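Local coordinates for protein acyl-CoA thioesterase YbgC (Helicobacter pylori, PDB 2PZH) that hydrolyses the thioester bond of acyl-CoAs, preferring long-chain fatty acyl-CoAs and benzoyl-CoA over short ones, and may take part in phospholipid metabolism, at residues Cys5-Asp11 and Tyr26-Ala30; Gln86-Cys90 and Pro101-Phe105. One frame throughout, in Å; residues are numbered along the deposited sequence.

Interaction 1: Cys5-Asp11 and Tyr26-Ala30; sequences CRVYYED and YCERA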
ATOM      1  N   CYS A   5       8.448  -6.592 -12.996  1.00 16.10           N
ATOM      2  CA  CYS A   5       7.358  -6.533 -12.016  1.00 15.91           C
ATOM      3  C   CYS A   5       6.039  -6.822 -12.722  1.00 14.75           C
ATOM      4  O   CYS A   5       5.778  -6.260 -13.772  1.00 14.94           O
ATOM      5  CB  CYS A   5       7.282  -5.117 -11.414  1.00 16.28           C
ATOM      6  SG  CYS A   5       8.747  -4.654 -10.472  1.00 20.59           S
ATOM      7  N   ARG A   6       5.201  -7.685 -12.150  1.00 13.26           N
ATOM      8  CA  ARG A   6       3.856  -7.885 -12.668  1.00 11.71           C
ATOM      9  C   ARG A   6       2.916  -6.849 -12.029  1.00 11.10           C
ATOM     10  O   ARG A   6       3.087  -6.518 -10.855  1.00 11.28           O
ATOM     11  CB  ARG A   6       3.374  -9.296 -12.322  1.00 12.05           C
ATOM     12  CG  ARG A   6       1.947  -9.571 -12.736  1.00 12.99           C
ATOM     13  CD  ARG A   6       1.861  -9.888 -14.212  1.00 12.29           C
ATOM     14  NE  ARG A   6       2.378 -11.233 -14.481  1.00 13.64           N
ATOM     15  CZ  ARG A   6       2.276 -11.864 -15.646  1.00 14.03           C
ATOM     16  NH1 ARG A   6       1.660 -11.294 -16.671  1.00 14.10           N
ATOM     17  NH2 ARG A   6       2.769 -13.096 -15.780  1.00 14.17           N
ATOM     18  N   VAL A   7       1.953  -6.331 -12.795  1.00 10.20           N
ATOM     19  CA  VAL A   7       0.935  -5.421 -12.240  1.00  9.60           C
ATOM     20  C   VAL A   7      -0.231  -6.262 -11.721  1.00  8.82           C
ATOM     21  O   VAL A   7      -0.907  -6.955 -12.481  1.00  8.35           O
ATOM     22  CB  VAL A   7       0.391  -4.396 -13.282  1.00  9.95           C
ATOM     23  CG1 VAL A   7      -0.769  -3.550 -12.650  1.00 10.49           C
ATOM     24  CG2 VAL A   7       1.529  -3.518 -13.809  1.00  9.84           C
ATOM     25  N   TYR A   8      -0.435  -6.205 -10.408  1.00  8.67           N
ATOM     26  CA  TYR A   8      -1.495  -6.981  -9.747  1.00  9.06           C
ATOM     27  C   TYR A   8      -2.648  -6.077  -9.325  1.00  9.02           C
ATOM     28  O   TYR A   8      -2.522  -4.848  -9.378  1.00  9.11           O
ATOM     29  CB  TYR A   8      -0.934  -7.635  -8.499  1.00  9.92           C
ATOM     30  CG  TYR A   8       0.085  -8.697  -8.794  1.00 10.23           C
ATOM     31  CD1 TYR A   8      -0.293  -9.910  -9.338  1.00 10.25           C
ATOM     32  CD2 TYR A   8       1.437  -8.467  -8.537  1.00 10.18           C
ATOM     33  CE1 TYR A   8       0.665 -10.908  -9.612  1.00 11.37           C
ATOM     34  CE2 TYR A   8       2.394  -9.443  -8.817  1.00 11.38           C
ATOM     35  CZ  TYR A   8       1.995 -10.653  -9.360  1.00 10.80           C
ATOM     36  OH  TYR A   8       2.951 -11.611  -9.615  1.00 13.32           O
ATOM     37  N   TYR A   9      -3.763  -6.658  -8.895  1.00  9.05           N
ATOM     38  CA  TYR A   9      -4.907  -5.810  -8.431  1.00  9.62           C
ATOM     39  C   TYR A   9      -4.506  -4.770  -7.396  1.00  9.69           C
ATOM     40  O   TYR A   9      -5.000  -3.638  -7.421  1.00 10.00           O
ATOM     41  CB  TYR A   9      -6.039  -6.677  -7.856  1.00 11.80           C
ATOM     42  CG  TYR A   9      -6.855  -7.383  -8.903  1.00 12.88           C
ATOM     43  CD1 TYR A   9      -6.760  -8.762  -9.070  1.00 14.09           C
ATOM     44  CD2 TYR A   9      -7.738  -6.684  -9.718  1.00 12.01           C
ATOM     45  CE1 TYR A   9      -7.518  -9.429 -10.042  1.00 14.52           C
ATOM     46  CE2 TYR A   9      -8.482  -7.336 -10.683  1.00 13.77           C
ATOM     47  CZ  TYR A   9      -8.373  -8.703 -10.839  1.00 13.64           C
ATOM     48  OH  TYR A   9      -9.123  -9.330 -11.815  1.00 14.96           O
ATOM     49  N   GLU A  10      -3.609  -5.149  -6.486  1.00  8.73           N
ATOM     50  CA  GLU A  10      -3.175  -4.243  -5.422  1.00  9.04           C
ATOM     51  C   GLU A  10      -2.525  -2.953  -5.976  1.00  9.55           C
ATOM     52  O   GLU A  10      -2.483  -1.916  -5.294  1.00  9.94           O
ATOM     53  CB  GLU A  10      -2.190  -4.956  -4.502  1.00  8.26           C
ATOM     54  CG  GLU A  10      -0.858  -5.213  -5.183  1.00  9.86           C
ATOM     55  CD  GLU A  10       0.022  -6.216  -4.458  1.00  9.68           C
ATOM     56  OE1 GLU A  10      -0.263  -7.425  -4.526  1.00 10.91           O
ATOM     57  OE2 GLU A  10       1.029  -5.786  -3.875  1.00 11.48           O
ATOM     58  N   ASP A  11      -2.012  -3.041  -7.203  1.00  8.42           N
ATOM     59  CA  ASP A  11      -1.285  -1.946  -7.819  1.00  9.66           C
ATOM     60  C   ASP A  11      -2.188  -0.999  -8.580  1.00  9.18           C
ATOM     61  O   ASP A  11      -1.772   0.090  -8.956  1.00 10.39           O
ATOM     62  CB  ASP A  11      -0.296  -2.510  -8.833  1.00 10.83           C
ATOM     63  CG  ASP A  11       0.829  -3.311  -8.179  1.00 12.45           C
ATOM     64  OD1 ASP A  11       1.290  -2.939  -7.077  1.00 12.95           O
ATOM     65  OD2 ASP A  11       1.261  -4.303  -8.792  1.00 15.46           O
ATOM     66  N   TYR A  26       7.973   0.221  -7.379  1.00  9.22           N
ATOM     67  CA  TYR A  26       8.715  -0.572  -8.371  1.00 10.40           C
ATOM     68  C   TYR A  26      10.188  -0.136  -8.499  1.00 10.37           C
ATOM     69  O   TYR A  26      11.111  -0.992  -8.551  1.00 11.23           O
ATOM     70  CB  TYR A  26       8.058  -0.488  -9.732  1.00 12.42           C
ATOM     71  CG  TYR A  26       6.628  -0.968  -9.803  1.00 12.98           C
ATOM     72  CD1 TYR A  26       6.150  -1.990  -8.982  1.00 14.44           C
ATOM     73  CD2 TYR A  26       5.770  -0.425 -10.726  1.00 13.96           C
ATOM     74  CE1 TYR A  26       4.825  -2.445  -9.091  1.00 15.44           C
ATOM     75  CE2 TYR A  26       4.455  -0.863 -10.847  1.00 14.47           C
ATOM     76  CZ  TYR A  26       3.987  -1.866 -10.037  1.00 15.02           C
ATOM     77  OH  TYR A  26       2.682  -2.269 -10.184  1.00 15.66           O
ATOM     78  N   CYS A  27      10.417   1.173  -8.540  1.00 10.20           N
ATOM     79  CA  CYS A  27      11.781   1.684  -8.649  1.00 11.33           C
ATOM     80  C   CYS A  27      12.592   1.283  -7.419  1.00 11.48           C
ATOM     81  O   CYS A  27      13.744   0.876  -7.533  1.00 10.75           O
ATOM     82  CB  CYS A  27      11.799   3.193  -8.885  1.00 12.96           C
ATOM     83  SG  CYS A  27      11.226   3.585 -10.541  1.00 14.70           S
ATOM     84  N   GLU A  28      11.967   1.381  -6.250  1.00 11.02           N
ATOM     85  CA  GLU A  28      12.617   1.023  -4.999  1.00 10.75           C
ATOM     86  C   GLU A  28      13.015  -0.437  -5.032  1.00  9.94           C
ATOM     87  O   GLU A  28      14.141  -0.775  -4.672  1.00  9.41           O
ATOM     88  CB  GLU A  28      11.695   1.280  -3.813  1.00 12.27           C
ATOM     89  CG  GLU A  28      12.419   1.395  -2.481  1.00 13.26           C
ATOM     90  CD  GLU A  28      13.104   0.125  -2.043  1.00 14.25           C
ATOM     91  OE1 GLU A  28      14.315   0.209  -1.748  1.00 15.95           O
ATOM     92  OE2 GLU A  28      12.439  -0.939  -1.962  1.00 14.88           O
ATOM     93  N   ARG A  29      12.096  -1.312  -5.431  1.00  9.75           N
ATOM     94  CA  ARG A  29      12.421  -2.748  -5.502  1.00 10.27           C
ATOM     95  C   ARG A  29      13.687  -2.955  -6.353  1.00 11.35           C
ATOM     96  O   ARG A  29      14.607  -3.692  -5.948  1.00 12.85           O
ATOM     97  CB  ARG A  29      11.260  -3.539  -6.106  1.00 11.65           C
ATOM     98  CG  ARG A  29       9.983  -3.402  -5.301  1.00 11.59           C
ATOM     99  CD  ARG A  29       8.899  -4.249  -5.932  1.00 11.03           C
ATOM    100  NE  ARG A  29       7.583  -3.874  -5.426  1.00 11.06           N
ATOM    101  CZ  ARG A  29       6.453  -4.297  -5.966  1.00 11.97           C
ATOM    102  NH1 ARG A  29       6.496  -5.110  -7.017  1.00 12.26           N
ATOM    103  NH2 ARG A  29       5.284  -3.909  -5.467  1.00 12.85           N
ATOM    104  N   ALA A  30      13.721  -2.305  -7.514  1.00 11.20           N
ATOM    105  CA  ALA A  30      14.882  -2.418  -8.436  1.00 13.21           C
ATOM    106  C   ALA A  30      16.218  -2.082  -7.768  1.00 13.65           C
ATOM    107  O   ALA A  30      17.233  -2.793  -7.946  1.00 14.37           O
ATOM    108  CB  ALA A  30      14.677  -1.525  -9.669  1.00 14.51           C
TER
HETATM  109  O   HOH W   1       4.070  -6.225  -8.174  1.00 17.70           O
HETATM  110  O   HOH W   2       2.812  -5.003  -6.140  1.00 15.99           O

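Interaction 2: Gln86-Cys90 and Pro101-Phe105; sequences QEIYC and PFKVF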
ATOM      1  N   GLN A  86      15.925   6.032 -13.423  1.00 16.19           N
ATOM      2  CA  GLN A  86      15.169   4.810 -13.581  1.00 14.61           C
ATOM      3  C   GLN A  86      14.002   5.011 -14.524  1.00 15.34           C
ATOM      4  O   GLN A  86      13.238   5.976 -14.384  1.00 15.93           O
ATOM      5  CB  GLN A  86      14.680   4.284 -12.214  1.00 14.07           C
ATOM      6  CG  GLN A  86      15.849   3.855 -11.308  1.00 13.94           C
ATOM      7  CD  GLN A  86      15.393   3.269 -10.006  1.00 13.61           C
ATOM      8  OE1 GLN A  86      15.044   3.999  -9.082  1.00 13.79           O
ATOM      9  NE2 GLN A  86      15.431   1.937  -9.903  1.00 12.86           N
ATOM     10  N   GLU A  87      13.880   4.091 -15.475  1.00 14.18           N
ATOM     11  CA  GLU A  87      12.781   4.108 -16.433  1.00 15.88           C
ATOM     12  C   GLU A  87      12.027   2.810 -16.356  1.00 14.21           C
ATOM     13  O   GLU A  87      12.617   1.738 -16.181  1.00 14.46           O
ATOM     14  CB  GLU A  87      13.306   4.274 -17.864  1.00 17.02           C
ATOM     15  CG  GLU A  87      13.787   5.671 -18.182  1.00 19.37           C
ATOM     16  CD  GLU A  87      14.164   5.828 -19.657  1.00 20.49           C
ATOM     17  OE1 GLU A  87      14.120   6.967 -20.162  1.00 23.27           O
ATOM     18  OE2 GLU A  87      14.509   4.822 -20.305  1.00 22.08           O
ATOM     19  N   ILE A  88      10.716   2.892 -16.534  1.00 12.70           N
ATOM     20  CA  ILE A  88       9.889   1.702 -16.525  1.00 11.55           C
ATOM     21  C   ILE A  88       9.239   1.558 -17.888  1.00 11.63           C
ATOM     22  O   ILE A  88       8.608   2.493 -18.386  1.00 11.50           O
ATOM     23  CB  ILE A  88       8.796   1.782 -15.410  1.00 11.18           C
ATOM     24  CG1 ILE A  88       9.465   1.994 -14.040  1.00 11.98           C
ATOM     25  CG2 ILE A  88       7.847   0.571 -15.454  1.00 10.13           C
ATOM     26  CD1 ILE A  88       8.488   2.080 -12.865  1.00 13.34           C
ATOM     27  N   TYR A  89       9.391   0.379 -18.475  1.00 12.60           N
ATOM     28  CA  TYR A  89       8.751   0.048 -19.732  1.00 13.71           C
ATOM     29  C   TYR A  89       7.813  -1.127 -19.556  1.00 13.29           C
ATOM     30  O   TYR A  89       8.159  -2.108 -18.870  1.00 13.59           O
ATOM     31  CB  TYR A  89       9.795  -0.350 -20.771  1.00 17.44           C
ATOM     32  CG  TYR A  89      10.447   0.818 -21.477  1.00 18.39           C
ATOM     33  CD1 TYR A  89      11.391   1.618 -20.843  1.00 19.37           C
ATOM     34  CD2 TYR A  89      10.117   1.105 -22.796  1.00 18.98           C
ATOM     35  CE1 TYR A  89      11.989   2.699 -21.534  1.00 19.98           C
ATOM     36  CE2 TYR A  89      10.696   2.147 -23.474  1.00 20.11           C
ATOM     37  CZ  TYR A  89      11.626   2.939 -22.856  1.00 19.17           C
ATOM     38  OH  TYR A  89      12.160   3.977 -23.624  1.00 20.66           O
ATOM     39  N   CYS A  90       6.660  -1.074 -20.210  1.00 11.93           N
ATOM     40  CA  CYS A  90       5.820  -2.258 -20.284  1.00 13.42           C
ATOM     41  C   CYS A  90       6.399  -3.140 -21.354  1.00 13.16           C
ATOM     42  O   CYS A  90       6.552  -2.685 -22.497  1.00 13.48           O
ATOM     43  CB  CYS A  90       4.378  -1.928 -20.676  1.00 12.75           C
ATOM     44  SG  CYS A  90       3.389  -3.411 -20.843  1.00 14.41           S
ATOM     45  N   PRO A 101       7.879  -2.714 -26.708  1.00 19.74           N
ATOM     46  CA  PRO A 101       7.898  -2.155 -25.346  1.00 18.36           C
ATOM     47  C   PRO A 101       7.603  -0.651 -25.345  1.00 17.92           C
ATOM     48  O   PRO A 101       8.058   0.080 -26.241  1.00 16.46           O
ATOM     49  CB  PRO A 101       9.323  -2.438 -24.868  1.00 18.81           C
ATOM     50  CG  PRO A 101       9.769  -3.642 -25.679  1.00 19.64           C
ATOM     51  CD  PRO A 101       9.142  -3.407 -27.038  1.00 19.27           C
ATOM     52  N   PHE A 102       6.827  -0.199 -24.360  1.00 16.61           N
ATOM     53  CA  PHE A 102       6.462   1.220 -24.287  1.00 15.28           C
ATOM     54  C   PHE A 102       6.777   1.825 -22.921  1.00 15.20           C
ATOM     55  O   PHE A 102       6.610   1.169 -21.901  1.00 15.05           O
ATOM     56  CB  PHE A 102       5.007   1.471 -24.731  1.00 14.68           C
ATOM     57  CG  PHE A 102       3.933   0.828 -23.863  1.00 13.46           C
ATOM     58  CD1 PHE A 102       3.503   1.447 -22.693  1.00 14.05           C
ATOM     59  CD2 PHE A 102       3.327  -0.365 -24.239  1.00 13.83           C
ATOM     60  CE1 PHE A 102       2.503   0.907 -21.907  1.00 14.11           C
ATOM     61  CE2 PHE A 102       2.306  -0.944 -23.442  1.00 13.95           C
ATOM     62  CZ  PHE A 102       1.902  -0.315 -22.268  1.00 14.78           C
ATOM     63  N   LYS A 103       7.243   3.069 -22.923  1.00 14.96           N
ATOM     64  CA  LYS A 103       7.624   3.736 -21.687  1.00 14.19           C
ATOM     65  C   LYS A 103       6.397   4.104 -20.876  1.00 13.04           C
ATOM     66  O   LYS A 103       5.408   4.593 -21.418  1.00 13.39           O
ATOM     67  CB  LYS A 103       8.431   4.999 -21.972  1.00 14.92           C
ATOM     68  CG  LYS A 103       9.109   5.562 -20.741  1.00 16.15           C
ATOM     69  CD  LYS A 103      10.242   6.505 -21.112  1.00 17.60           C
ATOM     70  CE  LYS A 103       9.790   7.594 -22.056  1.00 18.51           C
ATOM     71  NZ  LYS A 103      10.914   8.592 -22.240  1.00 19.38           N
ATOM     72  N   VAL A 104       6.492   3.876 -19.571  1.00 12.10           N
ATOM     73  CA  VAL A 104       5.399   4.114 -18.638  1.00 11.96           C
ATOM     74  C   VAL A 104       5.729   5.242 -17.643  1.00 12.43           C
ATOM     75  O   VAL A 104       4.850   5.982 -17.213  1.00 11.28           O
ATOM     76  CB  VAL A 104       5.074   2.794 -17.906  1.00 12.21           C
ATOM     77  CG1 VAL A 104       4.146   3.015 -16.703  1.00 13.57           C
ATOM     78  CG2 VAL A 104       4.452   1.794 -18.883  1.00 11.54           C
ATOM     79  N   PHE A 105       7.006   5.369 -17.287  1.00 10.62           N
ATOM     80  CA  PHE A 105       7.424   6.203 -16.172  1.00 11.48           C
ATOM     81  C   PHE A 105       8.923   6.386 -16.254  1.00 12.37           C
ATOM     82  O   PHE A 105       9.635   5.465 -16.664  1.00 11.72           O
ATOM     83  CB  PHE A 105       7.068   5.458 -14.877  1.00 10.76           C
ATOM     84  CG  PHE A 105       7.483   6.157 -13.598  1.00 10.58           C
ATOM     85  CD1 PHE A 105       6.654   7.113 -13.023  1.00 11.11           C
ATOM     86  CD2 PHE A 105       8.684   5.838 -12.960  1.00 10.03           C
ATOM     87  CE1 PHE A 105       7.019   7.767 -11.837  1.00 10.23           C
ATOM     88  CE2 PHE A 105       9.047   6.452 -11.758  1.00 11.36           C
ATOM     89  CZ  PHE A 105       8.209   7.435 -11.198  1.00 11.14           C
TER
HETATM   90  O   HOH W   3      12.189   9.488 -19.957  1.00 27.20           O

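Interaction 1: Cys5-Asp11 and Tyr26-Ala30
Cys5 and Tyr26 make the apolar half of this contact. The Cys5 CB sits over one face of the phenol, displaced toward its rim, while SG lies 4.0 Å from Tyr26 CD1. The sulfur meets the ring obliquely, a sulfur-aromatic contact. With CG anti to its carbonyl carbon (chi1 -59°), Tyr26 reaches from the helix toward Asp11, and its hydroxyl also touches Val7 CG2.

The polar end is built around the Asp11 carboxylate. Its OD2 meets the phenol at the edge, near the ring plane, 2.8 Å from Tyr26 OH, and the two planes stand 83° apart. The same oxygen takes a nearly straight bond from Tyr8 N (3.0 Å, 176°) on its anti side, tilted from the carboxylate plane, which helps set how the carboxylate is turned.

Water carries the rest. Arg29, extended from CG to NE, brings its guanidinium to the edge of the Tyr26 ring, in the ring's plane, so that Tyr26 CD1 lies over the rim of one guanidinium face, and two waters lie at the guanidinium edge. One accepts from Arg29 NH1 and lies within bonding reach of Arg6 O; the other accepts from Arg29 NH2 and sits 2.7 Å from Asp11 OD1, with a weak link to Glu10 OE2. Arg29 NH2 also pairs with Glu10 of the second subunit, and Glu10 of this chain with Arg29 of that subunit.

The arrangement belongs to the hot-dog fold: the N-terminal strand and the turn after it pack against the long central helix, near Asp13, the predicted active-site residue, and at a subunit interface.

Interaction 2: Gln86-Cys90 and Pro101-Phe105
Cys90 pushes its CB into the face of the Phe102 ring, a CH-pi contact 3.6 Å from CB to the ring centroid. Phe102 holds CG between its backbone N and carbonyl carbon (chi1 64°), which folds the ring back over the neighbouring strand; Cys90 SG touches the same ring obliquely. Val104 CG2 fits against Cys90 CB from another direction. Further along, Ile88 CD1 rests against Phe105 CD2 at 3.8 Å, the two side chains slanting past each other.

These are neighbouring antiparallel strands of the hot-dog sheet, joined in a beta hairpin and interrupted by a classic bulge: Val104 and Phe105 both face Ile88. Ile88 O takes a sound bond from Val104 N (2.8 Å) and a weak one from Phe105 N, while Ile88 N bonds to Phe105 O. Beyond the bulge Cys90 and Phe102 form a hydrogen-bonded pair.

On the surface bearing Tyr89 and Lys103, the tyrosine ring is the floor. Lys103 CA and CB lie over one of its faces, CB 4.1 Å from the ring centroid, and Pro101 comes up at the edge through its carbonyl carbon. Lys103 bends at chi3 (54°), bringing CD within 4.0 Å of Tyr89 OH and NZ toward Glu87. A water fills the remaining step, accepting from Lys103 NZ at 2.8 Å and donating to Glu87 OE1.

How the interactions relate
The two contacts come in series along the chain, residues 5-11 and 26-30 closing before 86-90 and 101-105 begin, and their centres are 13 Å apart. Helix 22-36 joins them: from 26-30 it presses Tyr26 against the N-terminal segment and also turns Cys27 and Ala30 to the sheet of interaction 2. There Cys27 SG packs on Ile88 CD1 and Phe105 CE2, while Cys27 O probably accepts a hydrogen bond from Gln86 NE2 (3.1 Å). Strand 67-77 pairs with both strand 3-6 and strand 81-92, so both contacts share one antiparallel sheet. The helix thus lies against strand 3-6 and the hairpin of interaction 2, as in the hot-dog fold; interaction 1 also meets other subunits.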